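Local coordinates for ferripyochelin binding protein (Salmonella enterica subsp. enterica serovar Typhimurium, PDB 3R3R), which binds zinc as a member of the gamma-class carbonic anhydrase family and may hydrate carbon dioxide or bind ferripyochelin, neither activity being established here, at residues 105-110 / 119-124; 59-64 / 84-89; 6-11 / 28-33. One frame throughout, in Å; residues are numbered along the deposited sequence. Where two conformers were deposited one is given.

Contact 1. Residues 105-110 / 119-124; sequences NRVLVG and AIIEDD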
loop_
_atom_site.group_PDB
_atom_site.type_symbol
_atom_site.label_atom_id
_atom_site.label_comp_id
_atom_site.label_asym_id
_atom_site.label_seq_id
_atom_site.Cartn_x
_atom_site.Cartn_y
_atom_site.Cartn_z
ATOM N N ASN A 105 -3.882 6.497 7.906
ATOM C CA ASN A 105 -3.520 5.452 8.850
ATOM C C ASN A 105 -4.698 4.545 9.173
ATOM O O ASN A 105 -5.843 4.996 9.168
ATOM C CB ASN A 105 -3.053 6.085 10.168
ATOM C CG ASN A 105 -1.934 7.086 9.980
ATOM O OD1 ASN A 105 -0.970 6.842 9.256
ATOM N ND2 ASN A 105 -2.054 8.223 10.644
ATOM N N ARG A 106 -4.432 3.271 9.454
ATOM C CA ARG A 106 -5.502 2.344 9.884
ATOM C C ARG A 106 -6.614 2.290 8.824
ATOM O O ARG A 106 -7.786 2.572 9.080
ATOM C CB ARG A 106 -6.062 2.713 11.271
ATOM C CG ARG A 106 -4.981 2.750 12.359
ATOM C CD ARG A 106 -5.562 3.221 13.694
ATOM N NE ARG A 106 -6.251 4.495 13.536
ATOM C CZ ARG A 106 -5.648 5.679 13.490
ATOM N NH1 ARG A 106 -4.330 5.774 13.643
ATOM N NH2 ARG A 106 -6.371 6.771 13.298
ATOM N N VAL A 107 -6.211 1.939 7.611
ATOM C CA VAL A 107 -7.145 1.732 6.510
ATOM C C VAL A 107 -6.995 0.295 6.058
ATOM O O VAL A 107 -5.870 -0.219 5.973
ATOM C CB VAL A 107 -6.822 2.686 5.335
ATOM C CG1 VAL A 107 -7.634 2.340 4.077
ATOM C CG2 VAL A 107 -7.061 4.127 5.769
ATOM N N LEU A 108 -8.119 -0.358 5.798
ATOM C CA LEU A 108 -8.105 -1.694 5.203
ATOM C C LEU A 108 -8.656 -1.550 3.783
ATOM O O LEU A 108 -9.793 -1.196 3.575
ATOM C CB LEU A 108 -8.958 -2.647 6.043
ATOM C CG LEU A 108 -9.234 -4.039 5.464
ATOM C CD1 LEU A 108 -7.972 -4.724 5.239
ATOM C CD2 LEU A 108 -10.116 -4.832 6.400
ATOM N N VAL A 109 -7.817 -1.920 2.817
ATOM C CA VAL A 109 -8.213 -1.912 1.413
ATOM C C VAL A 109 -8.527 -3.355 1.011
ATOM O O VAL A 109 -7.623 -4.196 0.930
ATOM C CB VAL A 109 -7.126 -1.341 0.491
ATOM C CG1 VAL A 109 -7.657 -1.233 -0.953
ATOM C CG2 VAL A 109 -6.654 0.048 0.978
ATOM N N GLY A 110 -9.807 -3.650 0.809
ATOM C CA GLY A 110 -10.209 -5.026 0.557
ATOM C C GLY A 110 -9.568 -5.621 -0.686
ATOM O O GLY A 110 -9.344 -4.932 -1.688
ATOM N N ALA A 119 -6.884 10.028 -5.456
ATOM C CA ALA A 119 -7.837 9.655 -4.416
ATOM C C ALA A 119 -7.189 9.883 -3.049
ATOM O O ALA A 119 -5.966 9.754 -2.899
ATOM C CB ALA A 119 -8.281 8.196 -4.565
ATOM N N ILE A 120 -8.011 10.240 -2.066
ATOM C CA ILE A 120 -7.547 10.475 -0.709
ATOM C C ILE A 120 -8.426 9.672 0.222
ATOM O O ILE A 120 -9.620 9.925 0.319
ATOM C CB ILE A 120 -7.628 11.964 -0.339
ATOM C CG1 ILE A 120 -6.725 12.790 -1.265
ATOM C CG2 ILE A 120 -7.230 12.154 1.107
ATOM C CD1 ILE A 120 -6.929 14.274 -1.152
ATOM N N ILE A 121 -7.843 8.670 0.872
ATOM C CA ILE A 121 -8.584 7.847 1.816
ATOM C C ILE A 121 -8.169 8.301 3.206
ATOM O O ILE A 121 -6.994 8.227 3.562
ATOM C CB ILE A 121 -8.293 6.349 1.627
ATOM C CG1 ILE A 121 -8.578 5.922 0.181
ATOM C CG2 ILE A 121 -9.156 5.551 2.610
ATOM C CD1 ILE A 121 -8.267 4.465 -0.108
ATOM N N GLU A 122 -9.115 8.823 3.971
ATOM C CA GLU A 122 -8.807 9.298 5.312
ATOM C C GLU A 122 -8.555 8.130 6.286
ATOM O O GLU A 122 -8.700 6.950 5.925
ATOM C CB GLU A 122 -9.934 10.212 5.785
ATOM C CG GLU A 122 -10.067 11.472 4.911
ATOM C CD GLU A 122 -11.189 12.409 5.360
ATOM O OE1 GLU A 122 -11.830 12.125 6.392
ATOM O OE2 GLU A 122 -11.438 13.426 4.674
ATOM N N ASP A 123 -8.144 8.449 7.512
ATOM C CA ASP A 123 -7.832 7.419 8.501
ATOM C C ASP A 123 -9.080 6.610 8.851
ATOM O O ASP A 123 -10.199 7.111 8.741
ATOM C CB ASP A 123 -7.325 8.060 9.806
ATOM C CG ASP A 123 -6.086 8.930 9.629
ATOM O OD1 ASP A 123 -5.312 8.788 8.671
ATOM O OD2 ASP A 123 -5.852 9.753 10.523
ATOM N N ASP A 124 -8.888 5.380 9.330
ATOM C CA ASP A 124 -9.986 4.583 9.907
ATOM C C ASP A 124 -11.096 4.345 8.877
ATOM O O ASP A 124 -12.269 4.654 9.113
ATOM C CB ASP A 124 -10.546 5.242 11.167
ATOM C CG ASP A 124 -9.508 5.354 12.267
ATOM O OD1 ASP A 124 -8.904 4.323 12.610
ATOM O OD2 ASP A 124 -9.270 6.473 12.767
HETATM O O HOH W 1 -7.074 10.045 12.718
#
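Arg106 and Asp124 pair at a corner between two successive coils of the left-handed beta-helix, one coil turning at 105-106 and the next at 123-124. Both residues have positive phi, and their side chains run abreast. From the root outward, Arg106 CB already lies 3.5 Å from Asp124 OD1, CG packs on Asp89 CB of the preceding coil, and CD passes Asp124 OD1 again. The chain then bends at chi3 (-54°), which turns the guanidinium edge toward the carboxylate of the neighbouring coil and grips it side-on: NE reaches OD1 of Asp124 at 2.8 Å, and NH2 reaches OD2 of Asp124 at 3.0 Å in a nearly straight bond (173°). Both oxygens are met on their syn sides, but the two flat groups are turned 41° apart, so the pairing is twisted. Asp123 takes the backbone instead: its OD1 accepts from Asn105 N at 2.8 Å, from above the carboxylate plane. Asn105 O in turn receives Asp124 N. The Asn105 amide runs beside the Asp123 carboxylate, yet its OD1 is spent on Glu88 N of the preceding coil. Toward the interior, Val107 CG1 packs on Ile121 CG2. At the outer end a water donates to Asp123 OD2 and receives only a weak bond from Arg106 NH2.

Contact 2. Residues 59-64 / 84-89; sequences ARTNIQ and LIIGED
The Arg60 guanidinium is met at its edge by two carboxylates and a water. Asp89 lies alongside, and NE and NH2 of Arg60 take one oxygen each: NE to Asp89 OD1 is 2.9 Å, and NH2 to Asp89 OD2 is 3.0 Å. Both oxygens are approached on the syn side, with the two planes 42° apart. Glu88 comes in quite differently. Its carboxylate stands almost perpendicular to the guanidinium (87°), and Arg60 NH2 reaches OE1 of Glu88 at 3.1 Å from above the carboxylate plane, in a more bent bond. The other oxygen, OE2, accepts from two waters, one held by Ala59 N and the other by Arg60 NH1. A kink late in the arginine chain brings its tip round to both acids.

Beneath this network the backbones join where one coil of the left-handed beta-helix follows another: Asp89 N donates to Ala59 O at 3.0 Å. Thr61 has OG1 beside its own backbone N (chi1 -75°), which puts the hydroxyl within 2.8 Å of Gly87 O, to which it donates; it also accepts from Val90 N. The methyl CG2 of Thr61 is thereby left to face Ile86 CG2, while Ile63 CD1 meets Ile86 CD1 deeper in the core, where Ile57 and Leu69 join them.

Helix 158-182 runs past this corner, with Val172 against Arg60 and Ala168 against Asp89. With two acids sharing one arginine, the guanidinium probably favours the ionised form of both.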
loop_
_atom_site.group_PDB
_atom_site.type_symbol
_atom_site.label_atom_id
_atom_site.label_comp_id
_atom_site.label_asym_id
_atom_site.label_seq_id
_atom_site.Cartn_x
_atom_site.Cartn_y
_atom_site.Cartn_z
ATOM N N ALA A 59 4.874 2.953 8.800
ATOM C CA ALA A 59 5.235 1.842 9.673
ATOM C C ALA A 59 4.088 0.854 9.895
ATOM O O ALA A 59 2.912 1.238 10.000
ATOM C CB ALA A 59 5.774 2.355 11.019
ATOM N N ARG A 60 4.448 -0.425 9.975
ATOM C CA ARG A 60 3.513 -1.488 10.342
ATOM C C ARG A 60 2.415 -1.681 9.311
ATOM O O ARG A 60 1.323 -2.133 9.638
ATOM C CB ARG A 60 2.916 -1.252 11.748
ATOM C CG ARG A 60 3.972 -1.128 12.864
ATOM C CD ARG A 60 3.363 -0.722 14.209
ATOM N NE ARG A 60 2.577 0.495 14.078
ATOM C CZ ARG A 60 3.075 1.732 14.068
ATOM N NH1 ARG A 60 4.379 1.967 14.245
ATOM N NH2 ARG A 60 2.254 2.755 13.894
ATOM N N THR A 61 2.721 -1.354 8.062
ATOM C CA THR A 61 1.780 -1.538 6.960
ATOM C C THR A 61 2.134 -2.780 6.157
ATOM O O THR A 61 3.316 -3.051 5.901
ATOM C CB THR A 61 1.764 -0.269 6.091
ATOM O OG1 THR A 61 1.018 0.721 6.816
ATOM C CG2 THR A 61 1.172 -0.502 4.685
ATOM N N ASN A 62 1.103 -3.558 5.809
ATOM C CA ASN A 62 1.272 -4.740 4.988
ATOM C C ASN A 62 0.756 -4.489 3.579
ATOM O O ASN A 62 -0.309 -3.889 3.380
ATOM C CB ASN A 62 0.628 -5.983 5.629
ATOM C CG ASN A 62 -0.847 -5.800 5.958
ATOM O OD1 ASN A 62 -1.223 -5.304 7.053
ATOM N ND2 ASN A 62 -1.687 -6.205 5.037
ATOM N N ILE A 63 1.544 -4.940 2.613
ATOM C CA ILE A 63 1.158 -4.935 1.219
ATOM C C ILE A 63 1.064 -6.394 0.784
ATOM O O ILE A 63 2.081 -7.076 0.616
ATOM C CB ILE A 63 2.188 -4.186 0.320
ATOM C CG1 ILE A 63 2.503 -2.770 0.849
ATOM C CG2 ILE A 63 1.671 -4.138 -1.118
ATOM C CD1 ILE A 63 1.310 -1.853 0.946
ATOM N N GLN A 64 -0.164 -6.872 0.619
ATOM C CA GLN A 64 -0.392 -8.299 0.456
ATOM C C GLN A 64 -0.181 -8.815 -0.966
ATOM O O GLN A 64 -0.048 -8.049 -1.946
ATOM C CB GLN A 64 -1.768 -8.682 0.995
ATOM C CG GLN A 64 -1.877 -8.503 2.487
ATOM C CD GLN A 64 -3.297 -8.766 2.970
ATOM O OE1 GLN A 64 -4.083 -9.439 2.280
ATOM N NE2 GLN A 64 -3.626 -8.275 4.149
ATOM N N LEU A 84 2.610 7.947 -4.507
ATOM C CA LEU A 84 1.779 7.038 -3.742
ATOM C C LEU A 84 2.192 7.145 -2.286
ATOM O O LEU A 84 3.346 6.837 -1.943
ATOM C CB LEU A 84 1.979 5.614 -4.264
ATOM C CG LEU A 84 1.247 4.505 -3.496
ATOM C CD1 LEU A 84 -0.264 4.742 -3.421
ATOM C CD2 LEU A 84 1.546 3.173 -4.177
ATOM N N ILE A 85 1.259 7.577 -1.442
ATOM C CA ILE A 85 1.552 7.833 -0.039
ATOM C C ILE A 85 0.624 6.968 0.781
ATOM O O ILE A 85 -0.589 7.065 0.628
ATOM C CB ILE A 85 1.314 9.312 0.300
ATOM C CG1 ILE A 85 2.275 10.201 -0.499
ATOM C CG2 ILE A 85 1.470 9.536 1.811
ATOM C CD1 ILE A 85 1.892 11.692 -0.549
ATOM N N ILE A 86 1.191 6.111 1.624
ATOM C CA ILE A 86 0.404 5.179 2.426
ATOM C C ILE A 86 0.850 5.335 3.876
ATOM O O ILE A 86 2.052 5.345 4.157
ATOM C CB ILE A 86 0.612 3.709 1.968
ATOM C CG1 ILE A 86 0.290 3.544 0.480
ATOM C CG2 ILE A 86 -0.198 2.721 2.841
ATOM C CD1 ILE A 86 0.654 2.179 -0.060
ATOM N N GLY A 87 -0.113 5.450 4.788
ATOM C CA GLY A 87 0.183 5.687 6.195
ATOM C C GLY A 87 0.577 4.453 6.977
ATOM O O GLY A 87 1.055 3.466 6.412
ATOM N N GLU A 88 0.411 4.551 8.299
ATOM C CA GLU A 88 0.801 3.525 9.258
ATOM C C GLU A 88 -0.355 2.576 9.563
ATOM O O GLU A 88 -1.525 2.973 9.501
ATOM C CB GLU A 88 1.244 4.183 10.573
ATOM C CG GLU A 88 2.346 5.198 10.373
ATOM C CD GLU A 88 2.970 5.665 11.679
ATOM O OE1 GLU A 88 2.322 5.610 12.744
ATOM O OE2 GLU A 88 4.140 6.091 11.647
ATOM N N ASP A 89 -0.037 1.326 9.895
ATOM C CA ASP A 89 -1.043 0.329 10.296
ATOM C C ASP A 89 -2.102 0.132 9.219
ATOM O O ASP A 89 -3.284 -0.059 9.522
ATOM C CB ASP A 89 -1.693 0.717 11.634
ATOM C CG ASP A 89 -0.683 0.805 12.763
ATOM O OD1 ASP A 89 -0.002 -0.207 13.042
ATOM O OD2 ASP A 89 -0.518 1.901 13.325
HETATM O O HOH W 2 5.678 5.714 9.590
HETATM O O HOH W 3 5.153 4.738 14.090
#

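Contact 3. Residues 6-11 / 28-33; sequences DTLRPY and SVVIGD
Arg9 lies across Val29 and Ile31 on one side of a parallel strand pair. Its CG sits beside the backbone N (chi1 -56°), and from there the chain runs extended through chi2 and chi3, so the guanidinium arrives flat over Val29, two residues back along the neighbouring strand from the bridge partner Ile31. Val29 CG1 lies under the centre of the group, 3.6 Å from Arg9 CZ. On the way, Arg9 CD passes 3.9 Å from CG1 of Ile31. What fixes the rotation of the guanidinium is a bond at its edge: NE donates to Asp6 O at 3.0 Å, with the carbonyl oxygen only 1° out of the guanidinium plane.

The other face of the pair carries Leu8 and Val30, which stand shoulder to shoulder, Leu8 CD2 touching Val30 CB at 4.0 Å; Ile24 packs against both. At the near end, Thr7 turns its methyl CG2 to Ser28 O. At the far end, Tyr11 has CG opposite its backbone N (chi1 178°), which carries the ring off past the strand and leaves CB as the atom that packs, against Ile31 CG2 and Gly32 CA.

The backbone ladder has three rungs: Val30 N to Thr7 O, Arg9 N to Val30 O, and Gly32 N to Arg9 O, the last at 2.9 Å. Gly32, with positive phi, marks the corner where the chain leaves this sheet for the next. Short parallel strands stacked coil on coil fit the three-sided left-handed beta-helix of the hexapeptide-repeat family; here 8-9 is the outermost strand of its sheet within the chain.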
loop_
_atom_site.group_PDB
_atom_site.type_symbol
_atom_site.label_atom_id
_atom_site.label_comp_id
_atom_site.label_asym_id
_atom_site.label_seq_id
_atom_site.Cartn_x
_atom_site.Cartn_y
_atom_site.Cartn_z
ATOM N N ASP A 6 17.448 -8.524 -9.117
ATOM C CA ASP A 6 17.384 -8.282 -7.679
ATOM C C ASP A 6 15.955 -7.951 -7.224
ATOM O O ASP A 6 15.139 -7.455 -8.004
ATOM C CB ASP A 6 18.360 -7.168 -7.263
ATOM C CG ASP A 6 19.819 -7.491 -7.612
ATOM O OD1 ASP A 6 20.154 -8.686 -7.791
ATOM O OD2 ASP A 6 20.635 -6.547 -7.702
ATOM N N THR A 7 15.659 -8.233 -5.956
ATOM C CA THR A 7 14.386 -7.847 -5.348
ATOM C C THR A 7 14.299 -6.316 -5.216
ATOM O O THR A 7 13.275 -5.715 -5.526
ATOM C CB THR A 7 14.251 -8.517 -3.963
ATOM O OG1 THR A 7 14.235 -9.945 -4.123
ATOM C CG2 THR A 7 13.000 -8.070 -3.247
ATOM N N LEU A 8 15.379 -5.688 -4.750
ATOM C CA LEU A 8 15.468 -4.231 -4.672
ATOM C C LEU A 8 16.274 -3.711 -5.862
ATOM O O LEU A 8 17.384 -4.173 -6.109
ATOM C CB LEU A 8 16.154 -3.776 -3.371
ATOM C CG LEU A 8 15.538 -4.252 -2.059
ATOM C CD1 LEU A 8 16.474 -3.983 -0.872
ATOM C CD2 LEU A 8 14.200 -3.589 -1.855
ATOM N N ARG A 9 15.718 -2.753 -6.597
ATOM C CA ARG A 9 16.276 -2.347 -7.880
ATOM C C ARG A 9 16.351 -0.841 -8.020
ATOM O O ARG A 9 15.522 -0.115 -7.474
ATOM C CB ARG A 9 15.401 -2.878 -9.015
ATOM C CG ARG A 9 15.172 -4.369 -9.021
ATOM C CD ARG A 9 14.419 -4.687 -10.277
ATOM N NE ARG A 9 14.029 -6.084 -10.384
ATOM C CZ ARG A 9 13.308 -6.544 -11.402
ATOM N NH1 ARG A 9 12.956 -5.704 -12.366
ATOM N NH2 ARG A 9 12.949 -7.819 -11.476
ATOM N N PRO A 10 17.311 -0.366 -8.810
ATOM C CA PRO A 10 17.453 1.069 -9.061
ATOM C C PRO A 10 16.564 1.578 -10.200
ATOM O O PRO A 10 16.184 0.819 -11.093
ATOM C CB PRO A 10 18.934 1.191 -9.460
ATOM C CG PRO A 10 19.203 -0.090 -10.167
ATOM C CD PRO A 10 18.430 -1.136 -9.379
ATOM N N TYR A 11 16.270 2.863 -10.184
ATOM C CA TYR A 11 15.791 3.562 -11.354
ATOM C C TYR A 11 16.565 4.870 -11.362
ATOM O O TYR A 11 16.476 5.615 -10.422
ATOM C CB TYR A 11 14.296 3.834 -11.351
ATOM C CG TYR A 11 13.822 4.618 -12.563
ATOM C CD1 TYR A 11 13.777 4.038 -13.815
ATOM C CD2 TYR A 11 13.412 5.925 -12.447
ATOM C CE1 TYR A 11 13.347 4.738 -14.902
ATOM C CE2 TYR A 11 12.981 6.629 -13.529
ATOM C CZ TYR A 11 12.944 6.033 -14.757
ATOM O OH TYR A 11 12.504 6.731 -15.843
ATOM N N SER A 28 9.184 -10.678 -4.798
ATOM C CA SER A 28 8.619 -9.373 -5.079
ATOM C C SER A 28 9.641 -8.452 -5.730
ATOM O O SER A 28 10.821 -8.781 -5.795
ATOM C CB SER A 28 7.974 -8.807 -3.828
ATOM O OG SER A 28 6.855 -9.647 -3.544
ATOM N N VAL A 29 9.170 -7.333 -6.259
ATOM C CA VAL A 29 9.993 -6.465 -7.085
ATOM C C VAL A 29 9.743 -5.042 -6.605
ATOM O O VAL A 29 8.611 -4.541 -6.689
ATOM C CB VAL A 29 9.633 -6.607 -8.583
ATOM C CG1 VAL A 29 10.446 -5.631 -9.426
ATOM C CG2 VAL A 29 9.826 -8.067 -9.069
ATOM N N VAL A 30 10.788 -4.405 -6.074
ATOM C CA VAL A 30 10.677 -3.077 -5.490
ATOM C C VAL A 30 11.712 -2.179 -6.152
ATOM O O VAL A 30 12.907 -2.398 -5.998
ATOM C CB VAL A 30 10.870 -3.140 -3.957
ATOM C CG1 VAL A 30 10.775 -1.740 -3.338
ATOM C CG2 VAL A 30 9.846 -4.098 -3.352
ATOM N N ILE A 31 11.243 -1.188 -6.904
ATOM C CA ILE A 31 12.090 -0.408 -7.799
ATOM C C ILE A 31 12.096 1.069 -7.443
ATOM O O ILE A 31 11.046 1.687 -7.266
ATOM C CB ILE A 31 11.561 -0.533 -9.248
ATOM C CG1 ILE A 31 11.622 -1.981 -9.736
ATOM C CG2 ILE A 31 12.307 0.400 -10.203
ATOM C CD1 ILE A 31 10.708 -2.261 -10.912
ATOM N N GLY A 32 13.285 1.655 -7.391
ATOM C CA GLY A 32 13.379 3.099 -7.355
ATOM C C GLY A 32 13.136 3.703 -5.991
ATOM O O GLY A 32 13.579 3.168 -4.964
ATOM N N ASP A 33 12.428 4.828 -5.990
ATOM C CA ASP A 33 12.272 5.624 -4.781
ATOM C C ASP A 33 11.066 5.110 -3.988
ATOM O O ASP A 33 9.970 5.706 -4.014
ATOM C CB ASP A 33 12.123 7.101 -5.130
ATOM C CG ASP A 33 12.234 8.008 -3.916
ATOM O OD1 ASP A 33 12.390 7.504 -2.778
ATOM O OD2 ASP A 33 12.164 9.242 -4.120
#

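Overall arrangement
Along the chain the order is contact 3, contact 2, contact 1, each closing before the next opens, as the coils advance from the N-terminal end of the beta-helix. Contacts 1 and 2 have centres 10 Å apart and touch: Arg106 N probably donates a hydrogen bond to Glu88 O, so the corners at 59-60, 88-89, 105-106 and 123-124 form one row that ties successive coils together beside helix 158-182. Both contacts reach the same two sheets. Contact 3 belongs to the third sheet, whose strands carry the zinc ligands His70 and His99; its centre is about 17 Å from that of contact 2 and 25 Å from that of contact 1, across the chain's centre.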